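PDB 5F8V: aminotransferase, class V family protein from Trichomonas vaginalis, which probably catalyses the pyridoxal-phosphate-dependent transamination between O-phospho-L-serine and 2-oxoglutarate, a step of L-serine biosynthesis. Local coordinates for residues A[80-85]-A[102-107]; A[94-99]-A[110-115]. One frame throughout, in Å; residues are numbered along the deposited sequence.

Contact 1. Residues A[80-85]-A[102-107]; sequences LQFSAI and GTWSKK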
# COMPACT_ATOMS: atom_id res chain seq x y z
N LEU A 80 6.21 7.47 2.66
CA LEU A 80 5.07 8.29 2.23
C LEU A 80 4.56 9.19 3.36
O LEU A 80 4.18 10.34 3.12
CB LEU A 80 3.93 7.40 1.69
CG LEU A 80 2.79 8.15 0.97
CD1 LEU A 80 3.30 8.89 -0.27
CD2 LEU A 80 1.67 7.19 0.58
N GLN A 81 4.59 8.68 4.60
CA GLN A 81 4.16 9.49 5.75
C GLN A 81 5.16 10.62 6.06
O GLN A 81 4.75 11.68 6.52
CB GLN A 81 3.88 8.66 7.01
CG GLN A 81 3.05 7.38 6.82
CD GLN A 81 1.89 7.53 5.85
OE1 GLN A 81 1.14 8.51 5.91
NE2 GLN A 81 1.72 6.55 4.96
N PHE A 82 6.45 10.42 5.76
CA PHE A 82 7.42 11.55 5.84
C PHE A 82 6.96 12.76 5.02
O PHE A 82 7.15 13.90 5.43
CB PHE A 82 8.83 11.18 5.33
CG PHE A 82 9.51 10.04 6.04
CD1 PHE A 82 9.06 9.52 7.26
CD2 PHE A 82 10.68 9.50 5.48
CE1 PHE A 82 9.74 8.48 7.88
CE2 PHE A 82 11.35 8.47 6.11
CZ PHE A 82 10.88 7.96 7.30
N SER A 83 6.36 12.50 3.86
CA SER A 83 5.81 13.56 3.02
C SER A 83 4.52 14.12 3.60
O SER A 83 4.34 15.34 3.67
CB SER A 83 5.54 13.03 1.62
OG SER A 83 6.68 12.39 1.09
N ALA A 84 3.63 13.23 4.04
CA ALA A 84 2.31 13.63 4.53
C ALA A 84 2.36 14.43 5.83
O ALA A 84 1.52 15.30 6.04
CB ALA A 84 1.40 12.41 4.69
N ILE A 85 3.35 14.17 6.68
CA ILE A 85 3.45 14.86 7.97
C ILE A 85 3.45 16.40 7.83
O ILE A 85 2.58 17.06 8.41
CB ILE A 85 4.66 14.35 8.82
CG1 ILE A 85 4.44 12.90 9.32
CG2 ILE A 85 4.96 15.28 10.00
CD1 ILE A 85 3.23 12.65 10.21
N GLY A 102 19.71 9.41 13.41
CA GLY A 102 20.19 8.35 12.54
C GLY A 102 19.64 8.51 11.14
O GLY A 102 19.21 9.60 10.75
N THR A 103 19.61 7.42 10.39
CA THR A 103 19.26 7.46 8.96
C THR A 103 17.79 7.83 8.69
O THR A 103 17.54 8.63 7.81
CB THR A 103 19.61 6.13 8.28
OG1 THR A 103 20.99 5.85 8.50
CG2 THR A 103 19.33 6.17 6.79
N TRP A 104 16.84 7.28 9.44
CA TRP A 104 15.42 7.48 9.09
C TRP A 104 14.90 8.87 9.48
O TRP A 104 14.17 9.49 8.70
CB TRP A 104 14.54 6.37 9.66
CG TRP A 104 14.87 5.03 9.08
CD1 TRP A 104 15.38 3.96 9.73
CD2 TRP A 104 14.74 4.65 7.70
NE1 TRP A 104 15.57 2.92 8.86
CE2 TRP A 104 15.18 3.31 7.61
CE3 TRP A 104 14.30 5.30 6.55
CZ2 TRP A 104 15.20 2.61 6.39
CZ3 TRP A 104 14.31 4.60 5.33
CH2 TRP A 104 14.76 3.27 5.27
N SER A 105 15.26 9.35 10.67
CA SER A 105 14.93 10.73 11.05
C SER A 105 15.55 11.74 10.09
O SER A 105 14.90 12.71 9.70
CB SER A 105 15.37 11.03 12.48
OG SER A 105 16.72 10.70 12.68
N LYS A 106 16.80 11.47 9.68
CA LYS A 106 17.48 12.31 8.68
C LYS A 106 16.73 12.27 7.35
O LYS A 106 16.56 13.31 6.72
CB LYS A 106 18.94 11.88 8.47
CG LYS A 106 19.76 12.87 7.62
CD LYS A 106 21.02 12.23 7.04
CE LYS A 106 21.87 13.25 6.28
NZ LYS A 106 21.17 13.80 5.08
N LYS A 107 16.31 11.08 6.92
CA LYS A 107 15.47 10.96 5.72
C LYS A 107 14.17 11.76 5.84
O LYS A 107 13.75 12.42 4.89
CB LYS A 107 15.13 9.50 5.39
CG LYS A 107 16.25 8.63 4.82
CD LYS A 107 17.11 9.29 3.75
CE LYS A 107 16.33 9.66 2.48
NZ LYS A 107 16.84 10.92 1.86

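Contact 2. Residues A[94-99]-A[110-115]; sequences KAVDYL and DECKRL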
# COMPACT_ATOMS: atom_id res chain seq x y z
N LYS A 94 5.56 28.89 11.32
CA LYS A 94 6.67 29.33 10.48
C LYS A 94 7.91 28.43 10.59
O LYS A 94 8.91 28.68 9.91
CB LYS A 94 7.04 30.79 10.80
CG LYS A 94 5.88 31.79 10.66
CD LYS A 94 5.26 31.77 9.27
CE LYS A 94 4.24 32.89 9.05
NZ LYS A 94 2.86 32.48 9.42
N ALA A 95 7.84 27.40 11.43
CA ALA A 95 8.97 26.49 11.62
C ALA A 95 8.55 25.06 11.94
O ALA A 95 7.43 24.82 12.40
CB ALA A 95 9.89 27.02 12.72
N VAL A 96 9.46 24.13 11.66
CA VAL A 96 9.33 22.74 12.10
C VAL A 96 10.68 22.24 12.62
O VAL A 96 11.73 22.58 12.06
CB VAL A 96 8.84 21.79 10.98
CG1 VAL A 96 7.38 22.07 10.66
CG2 VAL A 96 9.72 21.89 9.73
N ASP A 97 10.64 21.45 13.69
CA ASP A 97 11.85 20.90 14.30
C ASP A 97 11.98 19.39 14.05
O ASP A 97 11.04 18.62 14.30
CB ASP A 97 11.87 21.22 15.80
CG ASP A 97 12.34 22.67 16.10
OD1 ASP A 97 13.05 23.27 15.27
OD2 ASP A 97 12.02 23.20 17.19
N TYR A 98 13.16 19.00 13.56
CA TYR A 98 13.53 17.61 13.31
C TYR A 98 14.78 17.28 14.12
O TYR A 98 15.80 17.95 13.98
CB TYR A 98 13.79 17.39 11.82
CG TYR A 98 12.52 17.28 11.01
CD1 TYR A 98 12.02 16.03 10.64
CD2 TYR A 98 11.79 18.41 10.63
CE1 TYR A 98 10.85 15.91 9.92
CE2 TYR A 98 10.61 18.30 9.90
CZ TYR A 98 10.14 17.04 9.55
OH TYR A 98 8.98 16.89 8.84
N LEU A 99 14.70 16.28 15.00
CA LEU A 99 15.88 15.75 15.68
C LEU A 99 16.33 14.53 14.89
O LEU A 99 15.61 13.54 14.80
CB LEU A 99 15.58 15.37 17.13
CG LEU A 99 16.73 14.68 17.89
CD1 LEU A 99 17.82 15.65 18.26
CD2 LEU A 99 16.21 13.96 19.13
N ASP A 110 15.03 15.39 5.50
CA ASP A 110 15.39 15.74 4.12
C ASP A 110 14.17 15.87 3.20
O ASP A 110 14.16 16.71 2.30
CB ASP A 110 16.36 14.70 3.52
CG ASP A 110 17.75 14.74 4.15
OD1 ASP A 110 18.17 15.77 4.72
OD2 ASP A 110 18.45 13.71 4.08
N GLU A 111 13.15 15.04 3.42
CA GLU A 111 11.93 15.13 2.62
C GLU A 111 11.17 16.43 2.89
O GLU A 111 10.72 17.09 1.95
CB GLU A 111 11.05 13.88 2.81
CG GLU A 111 9.65 13.91 2.17
CD GLU A 111 9.64 14.02 0.65
OE1 GLU A 111 10.69 14.18 0.00
OE2 GLU A 111 8.53 13.94 0.08
N CYS A 112 11.05 16.81 4.16
CA CYS A 112 10.45 18.10 4.52
C CYS A 112 11.25 19.29 3.93
O CYS A 112 10.67 20.23 3.38
CB CYS A 112 10.31 18.24 6.03
SG CYS A 112 9.28 19.64 6.54
N LYS A 113 12.58 19.22 4.02
CA LYS A 113 13.45 20.25 3.44
C LYS A 113 13.27 20.31 1.92
O LYS A 113 13.09 21.39 1.35
CB LYS A 113 14.92 20.02 3.81
CG LYS A 113 15.78 21.28 3.85
CD LYS A 113 17.04 21.08 4.69
CE LYS A 113 17.62 22.39 5.20
NZ LYS A 113 16.76 23.08 6.21
N ARG A 114 13.26 19.14 1.29
CA ARG A 114 13.05 19.03 -0.15
C ARG A 114 11.73 19.64 -0.62
O ARG A 114 11.71 20.43 -1.57
CB ARG A 114 13.11 17.56 -0.59
CG ARG A 114 13.04 17.34 -2.09
CD ARG A 114 12.71 15.90 -2.45
NE ARG A 114 11.83 15.86 -3.62
CZ ARG A 114 10.49 15.72 -3.61
NH1 ARG A 114 9.80 15.59 -2.47
NH2 ARG A 114 9.84 15.72 -4.77
N LEU A 115 10.62 19.28 0.05
CA LEU A 115 9.30 19.82 -0.31
C LEU A 115 9.26 21.36 -0.28
O LEU A 115 8.55 21.96 -1.08
CB LEU A 115 8.21 19.25 0.61
CG LEU A 115 7.89 17.75 0.46
CD1 LEU A 115 7.04 17.29 1.62
CD2 LEU A 115 7.20 17.45 -0.86

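Contact 1. Residues A[80-85]-A[102-107]
Phe82 reaches from helix 78-89 to the N-terminal part of helix 103-115 and meets Trp104 and Lys107. Its CB points toward that helix. CG lies anti to the carbonyl carbon (chi1 -59°), which carries the ring across the gap between the helices. Phe82 CD2 passes 4.2 Å from the backbone carbonyl carbon C of Lys107. Phe82 CE2 is next along the same side of the ring and lies 4.0 Å from Lys107 CB. At the far end, Phe82 CZ comes to 3.9 Å from the backbone oxygen O of Trp104. This oxygen approaches the ring obliquely, and no hydrogen bond crosses the contact. The two aromatic side chains touch lightly, with Phe82 CE2 4.4 Å from Trp104 CE3. Lys107 meets the ring with CB and its backbone carbonyl carbon; beyond CB the chain bends at chi2, chi3 and chi4 and turns off from the ring. The contact is small, with 124 Å² buried over both sides, and rests on van der Waals packing. The backbones stay well apart, the nearest CA atoms being those of Phe82 and Lys107 at 8.1 Å. One aromatic ring therefore bridges most of the gap. Gly102 is the N-cap of helix 103-115, and Glu157 binds both Trp104 N and Ser105 OG beside it. Lys107 also packs on Tyr243 of the second subunit. The Phe82 side chain also packs on Tyr152 of strand 148-154, Asp177 of strand 174-177 and Phe197 of strand 193-199, which places this helix-helix contact against the central sheet.

Contact 2. Residues A[94-99]-A[110-115]
Cys112 sets its sulfur beside the phenol of Tyr98, a sulfur-aromatic contact made obliquely. Cys112 SG is 4.9 Å from the centroid of the Tyr98 ring, 63° off the ring normal. The closest approach is made by Cys112 CB, 3.4 Å from Tyr98 OH. Cys112 SG lies 3.6 Å from the same Tyr98 OH, and Cys112 CB is 3.7 Å from Tyr98 CZ, so the cysteine packs against the hydroxyl end of the ring. SG stands anti to the backbone N (chi1 -168°), and this turn also brings Cys112 SG to 3.9 Å from Val96 CG2. That methyl lies in the plane of the Tyr98 ring, at its edge. The sulfur thus touches two side chains that strand 95-98 directs toward the helix. All three residues are buried, and no hydrogen bond links the segments. The hydroxyl of Tyr98 is hydrogen-bonded to Tyr150 OH on strand 148-154. Strand 95-98 runs between strands 148-154 and 121-124, parallel to both. Helix 103-115 is the connection of the beta-alpha-beta unit formed by strands 95-98 and 121-124. Val122 of the second strand touches both Val96 and Cys112, while Pro86 of helix 78-89 packs on Tyr98 and Cys112.

Overall arrangement
Contacts 1 and 2 have centres 9 Å apart and share helix 103-115. Contact 1 uses its N-terminal part and contact 2 its last turns. Their segments alternate along the chain: 80-85, 94-99, 102-107, 110-115. The contacts also meet directly, with Ser83 OG 2.6 Å from Glu111 OE2, a probable hydrogen bond. Contact 2 joins helix 103-115 to strand 95-98 of the mixed seven-stranded sheet, while in contact 1 Phe82 packs on other strands of that sheet. Contact 1 packs on the second subunit. In contact 2, Glu111 OE2 and Arg114 NH2 hydrogen-bond to Ile229 N and Cys227 O of the second subunit. Helix 103-115 thus links the sheet of its own chain to the dimer interface.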